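Local coordinates for eukaryotic peptide chain release factor GTP-binding subunit (Schizosaccharomyces pombe, PDB 1R5B), which belongs to the translation factors related to elongation factor Tu and combines a GTP-binding domain of the P-loop class with two beta domains, at residues A[114-117]-A[122-125]; A[186-191]-A[201-206]; A[228-231]-A[237-240]; A[267-272]-A[329-334]; A[437-440]-A[446-449]. All blocks are in the same frame, centred on the assembly; numbering follows the deposited sequence.

Contact 1 (A[114-117]-A[122-125]); sequences AYFE and RFSL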
# COMPACT_ATOMS: atom_id res chain seq x y z
N ALA A 114 12.68 15.00 -0.41
CA ALA A 114 12.23 14.81 0.97
C ALA A 114 11.26 13.65 1.08
O ALA A 114 10.42 13.47 0.21
CB ALA A 114 11.60 16.09 1.52
N TYR A 115 11.39 12.87 2.14
CA TYR A 115 10.46 11.80 2.45
C TYR A 115 10.31 11.62 3.96
O TYR A 115 11.12 12.11 4.74
CB TYR A 115 10.93 10.49 1.80
CG TYR A 115 12.19 9.90 2.43
CD1 TYR A 115 12.10 9.09 3.56
CD2 TYR A 115 13.45 10.13 1.88
CE1 TYR A 115 13.25 8.53 4.14
CE2 TYR A 115 14.61 9.58 2.46
CZ TYR A 115 14.50 8.78 3.59
OH TYR A 115 15.62 8.23 4.18
N PHE A 116 9.27 10.89 4.38
CA PHE A 116 9.09 10.54 5.78
C PHE A 116 8.51 9.14 5.92
O PHE A 116 7.99 8.58 4.97
CB PHE A 116 8.19 11.56 6.46
CG PHE A 116 6.78 11.58 5.94
CD1 PHE A 116 5.78 10.84 6.56
CD2 PHE A 116 6.44 12.36 4.85
CE1 PHE A 116 4.48 10.86 6.10
CE2 PHE A 116 5.14 12.39 4.38
CZ PHE A 116 4.15 11.64 5.01
N GLU A 117 8.59 8.57 7.12
CA GLU A 117 8.18 7.19 7.32
C GLU A 117 7.18 7.00 8.44
O GLU A 117 7.17 7.73 9.42
CB GLU A 117 9.38 6.29 7.61
CG GLU A 117 10.47 6.34 6.56
CD GLU A 117 11.42 5.15 6.66
OE1 GLU A 117 11.39 4.45 7.68
OE2 GLU A 117 12.18 4.92 5.70
N ARG A 122 7.13 4.33 3.35
CA ARG A 122 7.95 5.52 3.11
C ARG A 122 7.29 6.46 2.12
O ARG A 122 7.15 6.10 0.94
CB ARG A 122 9.32 5.15 2.55
CG ARG A 122 10.13 6.38 2.14
CD ARG A 122 11.49 6.09 1.59
NE ARG A 122 12.35 5.51 2.62
CZ ARG A 122 13.66 5.33 2.47
NH1 ARG A 122 14.27 5.69 1.34
NH2 ARG A 122 14.36 4.80 3.46
N PHE A 123 6.95 7.66 2.57
CA PHE A 123 6.23 8.63 1.74
C PHE A 123 7.16 9.67 1.14
O PHE A 123 7.72 10.50 1.85
CB PHE A 123 5.17 9.34 2.56
CG PHE A 123 4.16 8.41 3.15
CD1 PHE A 123 4.42 7.77 4.34
CD2 PHE A 123 2.96 8.19 2.53
CE1 PHE A 123 3.51 6.92 4.89
CE2 PHE A 123 2.04 7.33 3.08
CZ PHE A 123 2.31 6.70 4.26
N SER A 124 7.31 9.63 -0.17
CA SER A 124 8.04 10.64 -0.90
C SER A 124 7.14 11.85 -1.17
O SER A 124 6.08 11.71 -1.77
CB SER A 124 8.56 10.03 -2.21
OG SER A 124 9.06 11.02 -3.08
N LEU A 125 7.55 13.04 -0.72
CA LEU A 125 6.75 14.25 -0.92
C LEU A 125 6.96 14.86 -2.30
O LEU A 125 8.06 15.30 -2.61
CB LEU A 125 7.07 15.31 0.13
CG LEU A 125 6.70 15.01 1.59
CD1 LEU A 125 7.71 15.64 2.52
CD2 LEU A 125 5.32 15.53 1.92
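Phe116 and Phe123 face each other on the buried side of the hairpin. CB of Phe123 rests over one face of the Phe116 ring, 3.7 Å from the ring centroid. The two rings are nearly parallel, at 13°, but slid so far apart that they barely overlap, so this is less a ring stack than a CH-pi contact. Phe116 CG sits between its backbone N and carbonyl carbon (chi1 65°), which swings the ring across to its partner strand. At the edge of the same ring Leu125 CD2 meets Phe116 CE2 at 4.0 Å. Large apolar groups suit this side, because Ile63 and Leu64 of helix 56-66 and Leu257 and Leu260 of helix 256-262 cover it. Between the strands, Phe116 and Phe123 form an antiparallel hydrogen-bonded pair, with Phe123 N to Phe116 O at 2.8 Å. On the other face the guanidinium of Arg122 lies flat on the Tyr115 ring, planes at 14°, in an off-centre cation-pi stack. Its NE and NH2 both reach OE2 of Glu117, each at 3.1 Å, a side-on salt bridge that fixes the guanidinium's rotation. Arginine suits this face, since a flat cation can lie on the tyrosine while its in-plane N-H groups reach the carboxylate. The two strands form a beta hairpin at one edge of the mixed sheet of the P-loop GTP-binding domain, strand 115-117 outermost and strand 121-125 bonded on to strand 42-50.

Contact 2 (A[186-191]-A[201-206]); sequences VVINKM and ERYKEC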
# COMPACT_ATOMS: atom_id res chain seq x y z
N VAL A 186 -8.62 15.22 3.37
CA VAL A 186 -8.81 16.62 3.66
C VAL A 186 -8.47 16.83 5.13
O VAL A 186 -9.16 16.31 6.01
CB VAL A 186 -10.27 17.05 3.40
CG1 VAL A 186 -10.51 18.49 3.89
CG2 VAL A 186 -10.60 16.93 1.96
N VAL A 187 -7.42 17.59 5.38
CA VAL A 187 -6.94 17.85 6.72
C VAL A 187 -7.43 19.24 7.18
O VAL A 187 -7.11 20.26 6.58
CB VAL A 187 -5.40 17.69 6.75
CG1 VAL A 187 -4.78 18.45 7.83
CG2 VAL A 187 -5.04 16.20 6.88
N ILE A 188 -8.26 19.26 8.21
CA ILE A 188 -8.75 20.50 8.78
C ILE A 188 -7.72 20.96 9.82
O ILE A 188 -7.65 20.40 10.91
CB ILE A 188 -10.15 20.30 9.44
CG1 ILE A 188 -11.18 19.70 8.47
CG2 ILE A 188 -10.66 21.63 10.01
CD1 ILE A 188 -11.46 20.52 7.27
N ASN A 189 -6.93 21.98 9.47
CA ASN A 189 -5.78 22.42 10.26
C ASN A 189 -6.13 23.58 11.20
O ASN A 189 -7.21 24.14 11.11
CB ASN A 189 -4.66 22.83 9.29
CG ASN A 189 -3.31 22.99 9.97
OD1 ASN A 189 -2.47 23.78 9.53
ND2 ASN A 189 -3.08 22.24 11.03
N LYS A 190 -5.21 23.90 12.11
CA LYS A 190 -5.35 25.02 13.05
C LYS A 190 -6.48 24.84 14.05
O LYS A 190 -7.09 25.82 14.49
CB LYS A 190 -5.50 26.35 12.31
CG LYS A 190 -4.51 26.57 11.17
CD LYS A 190 -4.49 28.03 10.76
CE LYS A 190 -3.30 28.39 9.88
NZ LYS A 190 -3.63 29.57 9.03
N MET A 191 -6.75 23.60 14.45
CA MET A 191 -7.81 23.32 15.42
C MET A 191 -7.51 23.90 16.81
O MET A 191 -8.42 24.12 17.60
CB MET A 191 -8.05 21.80 15.51
CG MET A 191 -8.61 21.16 14.23
SD MET A 191 -10.25 21.73 13.71
CE MET A 191 -11.20 21.41 15.05
N GLU A 201 -18.38 21.89 16.87
CA GLU A 201 -19.25 22.72 16.03
C GLU A 201 -18.52 23.30 14.82
O GLU A 201 -19.09 23.35 13.74
CB GLU A 201 -19.87 23.87 16.82
CG GLU A 201 -21.30 23.64 17.25
CD GLU A 201 -21.39 23.19 18.70
OE1 GLU A 201 -20.66 22.23 19.05
OE2 GLU A 201 -22.16 23.80 19.49
N ARG A 202 -17.29 23.75 15.02
CA ARG A 202 -16.48 24.34 13.96
C ARG A 202 -16.04 23.26 12.97
O ARG A 202 -16.06 23.48 11.76
CB ARG A 202 -15.22 25.00 14.54
CG ARG A 202 -14.90 26.37 13.99
CD ARG A 202 -14.49 26.41 12.51
NE ARG A 202 -15.47 27.17 11.74
CZ ARG A 202 -15.21 28.11 10.81
NH1 ARG A 202 -13.97 28.44 10.46
NH2 ARG A 202 -16.23 28.72 10.22
N TYR A 203 -15.64 22.11 13.50
CA TYR A 203 -15.14 21.01 12.68
C TYR A 203 -16.23 20.50 11.77
O TYR A 203 -16.03 20.36 10.57
CB TYR A 203 -14.62 19.86 13.55
CG TYR A 203 -14.15 18.67 12.75
CD1 TYR A 203 -12.95 18.71 12.05
CD2 TYR A 203 -14.90 17.51 12.68
CE1 TYR A 203 -12.52 17.63 11.31
CE2 TYR A 203 -14.47 16.41 11.93
CZ TYR A 203 -13.28 16.47 11.26
OH TYR A 203 -12.86 15.39 10.52
N LYS A 204 -17.39 20.21 12.36
CA LYS A 204 -18.57 19.76 11.63
C LYS A 204 -19.01 20.79 10.61
O LYS A 204 -19.40 20.43 9.51
CB LYS A 204 -19.74 19.46 12.58
CG LYS A 204 -20.03 17.98 12.80
CD LYS A 204 -21.44 17.75 13.38
CE LYS A 204 -21.81 16.26 13.44
NZ LYS A 204 -20.66 15.40 13.85
N GLU A 205 -18.95 22.07 10.98
CA GLU A 205 -19.32 23.16 10.09
C GLU A 205 -18.37 23.23 8.89
O GLU A 205 -18.82 23.42 7.77
CB GLU A 205 -19.32 24.52 10.81
CG GLU A 205 -19.80 25.68 9.94
CD GLU A 205 -19.54 27.04 10.55
OE1 GLU A 205 -18.71 27.13 11.47
OE2 GLU A 205 -20.18 28.02 10.10
N CYS A 206 -17.08 23.07 9.14
CA CYS A 206 -16.07 23.10 8.10
C CYS A 206 -16.18 21.90 7.17
O CYS A 206 -16.01 22.02 5.96
CB CYS A 206 -14.66 23.15 8.70
SG CYS A 206 -14.24 24.74 9.45
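Tyr203 has its CG anti to the backbone N (chi1 177°), which carries the ring from the helix toward strand 184-189, where Ile188 meets it. In Ile188, CG1 stands beside the backbone N (chi1 -55°), and this branch touches the ring obliquely: Ile188 CG1 to Tyr203 CE1 is 3.8 Å. Met191 bends at both chi2 and chi3; its SD also comes to the ring obliquely, and its methyl folds back to the helix, with Met191 CE 4.0 Å from Tyr203 CB. The far end of the isoleucine, CD1, comes within 4.4 Å of Cys206 CB, nearly one helical turn beyond Tyr203. Residue types match the buried seam: the large tyrosine ring spans from helix to sheet, while the apolar atoms of Ile188 and Met191 and the CB of Cys206 fill in around it. Arg202 turns its charge along the helix instead: NE and NH2 both reach Glu205 OE1, from the same face of the carboxylate. Arg202 NH2 also forms a salt bridge with Glu160, and NH1 bonds to Ala154 O. Helix 200-218 thus packs on the sheet over strand 184-189, which lies between strands 147-153 and 226-230; Tyr203 extends the packing to Tyr228 and Pro230 of the latter, and Leu210 continues it along Ile188 and Val186.

Contact 3 (A[228-231]-A[237-240]); sequences YMPV and QNVK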
# COMPACT_ATOMS: atom_id res chain seq x y z
N TYR A 228 -12.02 13.10 6.10
CA TYR A 228 -11.75 14.34 6.85
C TYR A 228 -11.04 14.02 8.16
O TYR A 228 -11.35 13.00 8.80
CB TYR A 228 -13.06 15.09 7.13
CG TYR A 228 -13.75 15.55 5.88
CD1 TYR A 228 -14.76 14.78 5.30
CD2 TYR A 228 -13.39 16.74 5.25
CE1 TYR A 228 -15.38 15.19 4.13
CE2 TYR A 228 -14.01 17.16 4.08
CZ TYR A 228 -15.00 16.38 3.53
OH TYR A 228 -15.63 16.78 2.39
N MET A 229 -10.10 14.87 8.55
CA MET A 229 -9.36 14.70 9.80
C MET A 229 -8.93 16.03 10.39
O MET A 229 -8.35 16.85 9.69
CB MET A 229 -8.12 13.86 9.58
CG MET A 229 -8.23 12.51 10.24
SD MET A 229 -6.83 11.49 9.96
CE MET A 229 -6.75 11.50 8.28
N PRO A 230 -9.20 16.23 11.68
CA PRO A 230 -8.73 17.43 12.36
C PRO A 230 -7.29 17.23 12.77
O PRO A 230 -6.92 16.12 13.17
CB PRO A 230 -9.64 17.51 13.58
CG PRO A 230 -9.95 16.09 13.89
CD PRO A 230 -9.95 15.35 12.59
N VAL A 231 -6.49 18.27 12.58
CA VAL A 231 -5.13 18.34 13.09
C VAL A 231 -4.79 19.78 13.50
O VAL A 231 -5.52 20.73 13.22
CB VAL A 231 -4.09 17.90 12.05
CG1 VAL A 231 -4.46 16.57 11.41
CG2 VAL A 231 -3.92 18.96 10.97
N GLN A 237 -0.67 18.15 17.14
CA GLN A 237 -1.75 17.36 17.68
C GLN A 237 -2.52 16.65 16.56
O GLN A 237 -2.96 17.26 15.59
CB GLN A 237 -2.68 18.24 18.51
CG GLN A 237 -2.10 18.58 19.86
CD GLN A 237 -2.80 19.75 20.53
OE1 GLN A 237 -3.39 20.61 19.86
NE2 GLN A 237 -2.74 19.79 21.86
N ASN A 238 -2.65 15.34 16.73
CA ASN A 238 -3.32 14.46 15.78
C ASN A 238 -2.59 14.28 14.46
O ASN A 238 -3.19 13.83 13.50
CB ASN A 238 -4.77 14.89 15.53
CG ASN A 238 -5.69 13.71 15.21
OD1 ASN A 238 -5.76 12.74 15.97
ND2 ASN A 238 -6.39 13.79 14.10
N VAL A 239 -1.30 14.62 14.41
CA VAL A 239 -0.51 14.39 13.20
C VAL A 239 0.10 13.01 13.31
O VAL A 239 -0.21 12.17 12.47
CB VAL A 239 0.53 15.53 12.88
CG1 VAL A 239 1.54 15.67 13.91
CG2 VAL A 239 1.26 15.26 11.58
N LYS A 240 0.91 12.76 14.33
CA LYS A 240 1.51 11.45 14.56
C LYS A 240 0.73 10.69 15.64
O LYS A 240 0.29 9.58 15.41
CB LYS A 240 2.97 11.57 15.00
CG LYS A 240 3.70 10.22 15.01
CD LYS A 240 4.90 10.18 15.92
CE LYS A 240 5.61 8.83 15.82
NZ LYS A 240 6.56 8.62 16.95
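Asn238 ND2 donates to Pro230 O across a distance of 2.6 Å, a short bond. The donor lies nearly along the direction of the carbonyl, with a C=O...N angle of 174°. Seen from the amide the fit is less straight, for the acceptor is tilted 22° from the amide plane. The N-H...O angle is 144°. The other end of the same amide is used too, since Asn238 OD1 accepts from the backbone N of Val243. An asparagine suits this buried place because its short side chain offers a donor and an acceptor at once, tying the end of a strand to two parts of the following loop. Its backbone adopts positive phi, a conformation asparagine tolerates better than most residues. Beside the bond, Val231 packs against the backbone of the returning chain: Val231 CG1 is 3.7 Å from Asn238 O, and Val231 CA makes a CA-H...O contact of 3.5 Å with Gln237 O. Pro230 CD approaches the amide more loosely, at 4.2 Å from Asn238 ND2. Tyr251 packs on Met229, Pro230 and Asn238 together. Strand 226-230 is the outermost on its side of the mixed sheet, bonded to strand 184-189; Pro230 touches Tyr203 of helix 200-218, while Val239 leads the loop onto Ile63 and Leu66 of helix 56-66.

Contact 4 (A[267-272]-A[329-334]); sequences ERKVNA and SICGDQ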
# COMPACT_ATOMS: atom_id res chain seq x y z
N GLU A 267 -3.43 5.66 -5.48
CA GLU A 267 -3.80 5.80 -6.90
C GLU A 267 -2.99 4.97 -7.89
O GLU A 267 -3.58 4.39 -8.76
CB GLU A 267 -3.75 7.24 -7.36
CG GLU A 267 -4.71 8.19 -6.65
CD GLU A 267 -6.18 7.82 -6.81
OE1 GLU A 267 -6.56 7.09 -7.76
OE2 GLU A 267 -6.95 8.30 -5.96
N ARG A 268 -1.67 4.92 -7.77
CA ARG A 268 -0.88 4.13 -8.71
C ARG A 268 -1.28 2.66 -8.65
O ARG A 268 -1.39 2.00 -9.68
CB ARG A 268 0.62 4.27 -8.47
CG ARG A 268 1.17 5.65 -8.81
CD ARG A 268 2.67 5.83 -8.60
NE ARG A 268 3.06 5.51 -7.23
CZ ARG A 268 4.30 5.22 -6.85
NH1 ARG A 268 5.29 5.22 -7.73
NH2 ARG A 268 4.56 4.92 -5.59
N LYS A 269 -1.47 2.16 -7.43
CA LYS A 269 -1.84 0.75 -7.19
C LYS A 269 -3.28 0.48 -7.65
O LYS A 269 -3.54 -0.55 -8.24
CB LYS A 269 -1.71 0.42 -5.69
CG LYS A 269 -1.38 -1.00 -5.36
CD LYS A 269 -1.43 -1.25 -3.84
CE LYS A 269 -0.16 -0.85 -3.12
NZ LYS A 269 -0.37 -0.78 -1.61
N VAL A 270 -4.18 1.42 -7.41
CA VAL A 270 -5.57 1.29 -7.87
C VAL A 270 -5.66 1.24 -9.40
O VAL A 270 -6.50 0.53 -9.96
CB VAL A 270 -6.45 2.48 -7.37
CG1 VAL A 270 -7.85 2.48 -8.04
CG2 VAL A 270 -6.59 2.45 -5.85
N ASN A 271 -4.77 1.98 -10.06
CA ASN A 271 -4.81 2.17 -11.51
C ASN A 271 -3.92 1.17 -12.23
O ASN A 271 -3.86 1.16 -13.45
CB ASN A 271 -4.41 3.60 -11.85
CG ASN A 271 -5.49 4.61 -11.48
OD1 ASN A 271 -5.24 5.58 -10.79
ND2 ASN A 271 -6.71 4.37 -11.94
N ALA A 272 -3.22 0.35 -11.45
CA ALA A 272 -2.42 -0.72 -11.98
C ALA A 272 -3.33 -1.86 -12.45
O ALA A 272 -4.49 -1.94 -12.05
CB ALA A 272 -1.48 -1.25 -10.89
N SER A 329 -14.50 -3.24 -6.16
CA SER A 329 -13.49 -3.33 -5.11
C SER A 329 -12.13 -2.92 -5.63
O SER A 329 -11.90 -2.93 -6.82
CB SER A 329 -13.41 -4.75 -4.57
OG SER A 329 -14.51 -5.03 -3.74
N ILE A 330 -11.23 -2.57 -4.73
CA ILE A 330 -9.89 -2.13 -5.10
C ILE A 330 -8.83 -2.89 -4.32
O ILE A 330 -9.15 -3.64 -3.39
CB ILE A 330 -9.74 -0.62 -4.85
CG1 ILE A 330 -9.93 -0.29 -3.36
CG2 ILE A 330 -10.77 0.16 -5.68
CD1 ILE A 330 -9.17 0.95 -2.94
N CYS A 331 -7.57 -2.70 -4.71
CA CYS A 331 -6.44 -3.21 -3.95
C CYS A 331 -6.64 -2.97 -2.45
O CYS A 331 -7.04 -1.87 -2.02
CB CYS A 331 -5.15 -2.52 -4.42
SG CYS A 331 -5.31 -0.71 -4.53
N GLY A 332 -6.34 -4.00 -1.67
CA GLY A 332 -6.42 -3.94 -0.22
C GLY A 332 -7.73 -4.50 0.32
O GLY A 332 -7.89 -4.64 1.52
N ASP A 333 -8.66 -4.80 -0.57
CA ASP A 333 -9.92 -5.40 -0.17
C ASP A 333 -9.81 -6.92 -0.20
O ASP A 333 -9.15 -7.48 -1.09
CB ASP A 333 -11.05 -4.99 -1.12
CG ASP A 333 -11.39 -3.52 -1.01
OD1 ASP A 333 -10.89 -2.83 -0.09
OD2 ASP A 333 -12.16 -2.97 -1.81
N GLN A 334 -10.44 -7.56 0.78
CA GLN A 334 -10.64 -9.00 0.78
C GLN A 334 -12.01 -9.26 0.19
O GLN A 334 -13.02 -8.82 0.73
CB GLN A 334 -10.54 -9.58 2.19
CG GLN A 334 -9.56 -10.79 2.30
CD GLN A 334 -8.22 -10.42 2.95
OE1 GLN A 334 -8.13 -9.41 3.65
NE2 GLN A 334 -7.21 -11.24 2.74
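Cys331 pushes its sulfur against Val270 at the junction between a short helix, 267-270, and a type II beta turn that runs from Ile330 to Asp333 in the antiparallel beta domain. Val270 CG2 lies 3.7 Å from Cys331 SG. On the same sulfur the Lys269 chain leans with its aliphatic part, CB standing 3.9 Å from Cys331 SG and CD 4.0 Å from Cys331 CB. A small, polarisable thiol fits well between a branched valine and the methylenes of a lysine. Ile330 completes this first shell more loosely, its CD1 at 4.2 Å from Val270 CG2. Cys331 SG stands between the backbone N and the carbonyl carbon (chi1 48°), and this turns it onto the helix. Further out, Lys269 carries its charge past the cysteine to a salt bridge between NZ and Glu42, so one side chain serves an apolar contact and an ionic one. Backbone bonds from Lys269 and Cys331 to Gly296 hold helix and turn to the same intervening residue. Within the turn Gly332 takes a positive phi of 97°, a backbone shape that favours glycine, since a CB would crowd the carbonyl O of Cys331. Asp333 N bonds to Ile330 O at 3.1 Å, closing the turn. The aspartate also reaches back with its side chain: Ile330 N donates to Asp333 OD2, 3.1 Å away, at an almost straight N-H...O angle of 171°, from above the carboxylate plane.

Contact 5 (A[437-440]-A[446-449]); sequences ERFE and GRFT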
# COMPACT_ATOMS: atom_id res chain seq x y z
N GLU A 437 5.74 -11.11 -9.01
CA GLU A 437 6.35 -9.87 -9.45
C GLU A 437 7.51 -9.55 -8.50
O GLU A 437 7.60 -10.10 -7.40
CB GLU A 437 5.33 -8.72 -9.36
CG GLU A 437 4.06 -8.92 -10.16
CD GLU A 437 4.20 -8.60 -11.63
OE1 GLU A 437 4.99 -7.72 -12.02
OE2 GLU A 437 3.47 -9.23 -12.41
N ARG A 438 8.38 -8.64 -8.93
CA ARG A 438 9.39 -8.07 -8.05
C ARG A 438 8.73 -7.56 -6.76
O ARG A 438 7.67 -6.94 -6.82
CB ARG A 438 10.10 -6.91 -8.75
CG ARG A 438 10.85 -7.31 -10.02
CD ARG A 438 11.92 -6.32 -10.43
NE ARG A 438 11.36 -5.01 -10.75
CZ ARG A 438 12.04 -3.87 -10.72
NH1 ARG A 438 13.32 -3.84 -10.40
NH2 ARG A 438 11.42 -2.73 -11.02
N PHE A 439 9.35 -7.83 -5.61
CA PHE A 439 8.88 -7.29 -4.32
C PHE A 439 8.73 -5.77 -4.41
O PHE A 439 7.79 -5.19 -3.85
CB PHE A 439 9.89 -7.65 -3.22
CG PHE A 439 9.49 -7.17 -1.84
CD1 PHE A 439 8.55 -7.87 -1.08
CD2 PHE A 439 10.04 -6.01 -1.30
CE1 PHE A 439 8.17 -7.43 0.19
CE2 PHE A 439 9.67 -5.56 -0.02
CZ PHE A 439 8.74 -6.28 0.72
N GLU A 440 9.69 -5.15 -5.10
CA GLU A 440 9.76 -3.72 -5.37
C GLU A 440 8.49 -3.18 -6.05
O GLU A 440 8.10 -2.03 -5.83
CB GLU A 440 10.99 -3.47 -6.27
CG GLU A 440 11.17 -2.05 -6.78
CD GLU A 440 12.48 -1.84 -7.56
OE1 GLU A 440 13.20 -2.83 -7.84
OE2 GLU A 440 12.78 -0.67 -7.89
N GLY A 446 5.94 -10.67 -4.49
CA GLY A 446 7.35 -11.01 -4.50
C GLY A 446 7.93 -11.49 -3.17
O GLY A 446 9.13 -11.69 -3.09
N ARG A 447 7.10 -11.68 -2.16
CA ARG A 447 7.56 -12.08 -0.83
C ARG A 447 7.29 -13.57 -0.57
O ARG A 447 6.15 -14.00 -0.72
CB ARG A 447 6.84 -11.23 0.22
CG ARG A 447 7.11 -11.61 1.66
CD ARG A 447 6.86 -10.47 2.66
NE ARG A 447 6.84 -10.92 4.05
CZ ARG A 447 6.68 -10.10 5.10
NH1 ARG A 447 6.52 -8.80 4.93
NH2 ARG A 447 6.69 -10.60 6.33
N PHE A 448 8.31 -14.33 -0.15
CA PHE A 448 8.16 -15.79 0.03
C PHE A 448 8.88 -16.46 1.23
O PHE A 448 9.91 -15.98 1.72
CB PHE A 448 8.53 -16.51 -1.26
CG PHE A 448 9.92 -16.26 -1.74
CD1 PHE A 448 10.97 -17.06 -1.28
CD2 PHE A 448 10.19 -15.28 -2.69
CE1 PHE A 448 12.25 -16.86 -1.75
CE2 PHE A 448 11.48 -15.08 -3.16
CZ PHE A 448 12.51 -15.88 -2.68
N THR A 449 8.31 -17.57 1.70
CA THR A 449 8.90 -18.40 2.76
C THR A 449 9.06 -19.88 2.33
O THR A 449 8.17 -20.45 1.70
CB THR A 449 8.07 -18.31 4.08
OG1 THR A 449 7.13 -19.39 4.16
CG2 THR A 449 7.18 -17.08 4.10
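The Phe439 ring meets Arg447 at its edge: Arg447 CB lies near the ring plane, 4.0 Å from both CD1 and CE1 of Phe439, and the carbonyl carbon of Gly446 is at the edge too. The two side chains run side by side in the same direction, with Arg447 CD 4.1 Å from Phe439 CE1. The guanidinium plane is turned 47° from the ring, so the flat ends do not stack on one another; Arg447 makes its cation-pi contact with Tyr39 instead. With Phe439 CG anti to its backbone N (chi1 -179°), the ring is carried alongside the arginine, whose chain is extended as far as NE and so keeps its methylenes beside the ring edge. Behind them the backbones close in on a glycine, Gly446 CA coming 3.0 Å from Glu437 O. A CB there would lie too close to Glu437 O and Phe439 N, which suits glycine. Glu437 directs its carboxylate elsewhere, OE2 accepting from the backbone N of His360. Strand 457-466 bridges the two segments, because Phe439 and Gly446 both form backbone bonds with Val462, while Phe448 bonds to Gly460 of the same strand. What joins the segments directly is therefore contact between carbon atoms and close backbone approach: the arginine lends its methylenes to the phenylalanine edge, and its guanidinium makes its cation-pi contact beyond the pair.

In the fold
Contacts 1, 2 and 3 all reach one mixed sheet of the GTP-binding domain and follow one another along the chain. Contact 1 lies at one edge, on strands 115-117 and 121-125, and contact 3 at the other, on strand 226-230, their centres about 18 Å apart. Contact 2 sits beside contact 3, centres about 10 Å apart, through the neighbouring strands 184-189 and 226-230. These three hold parts of the GTP-binding domain together. Contact 4 comes next, about 21 Å from contact 1 between centres, and joins the short helix 267-270 to the middle beta domain. Contact 5 is last, inside the C-terminal beta domain, where a loop meets the start of strand 447-451, its centre about 41 Å from that of contact 2.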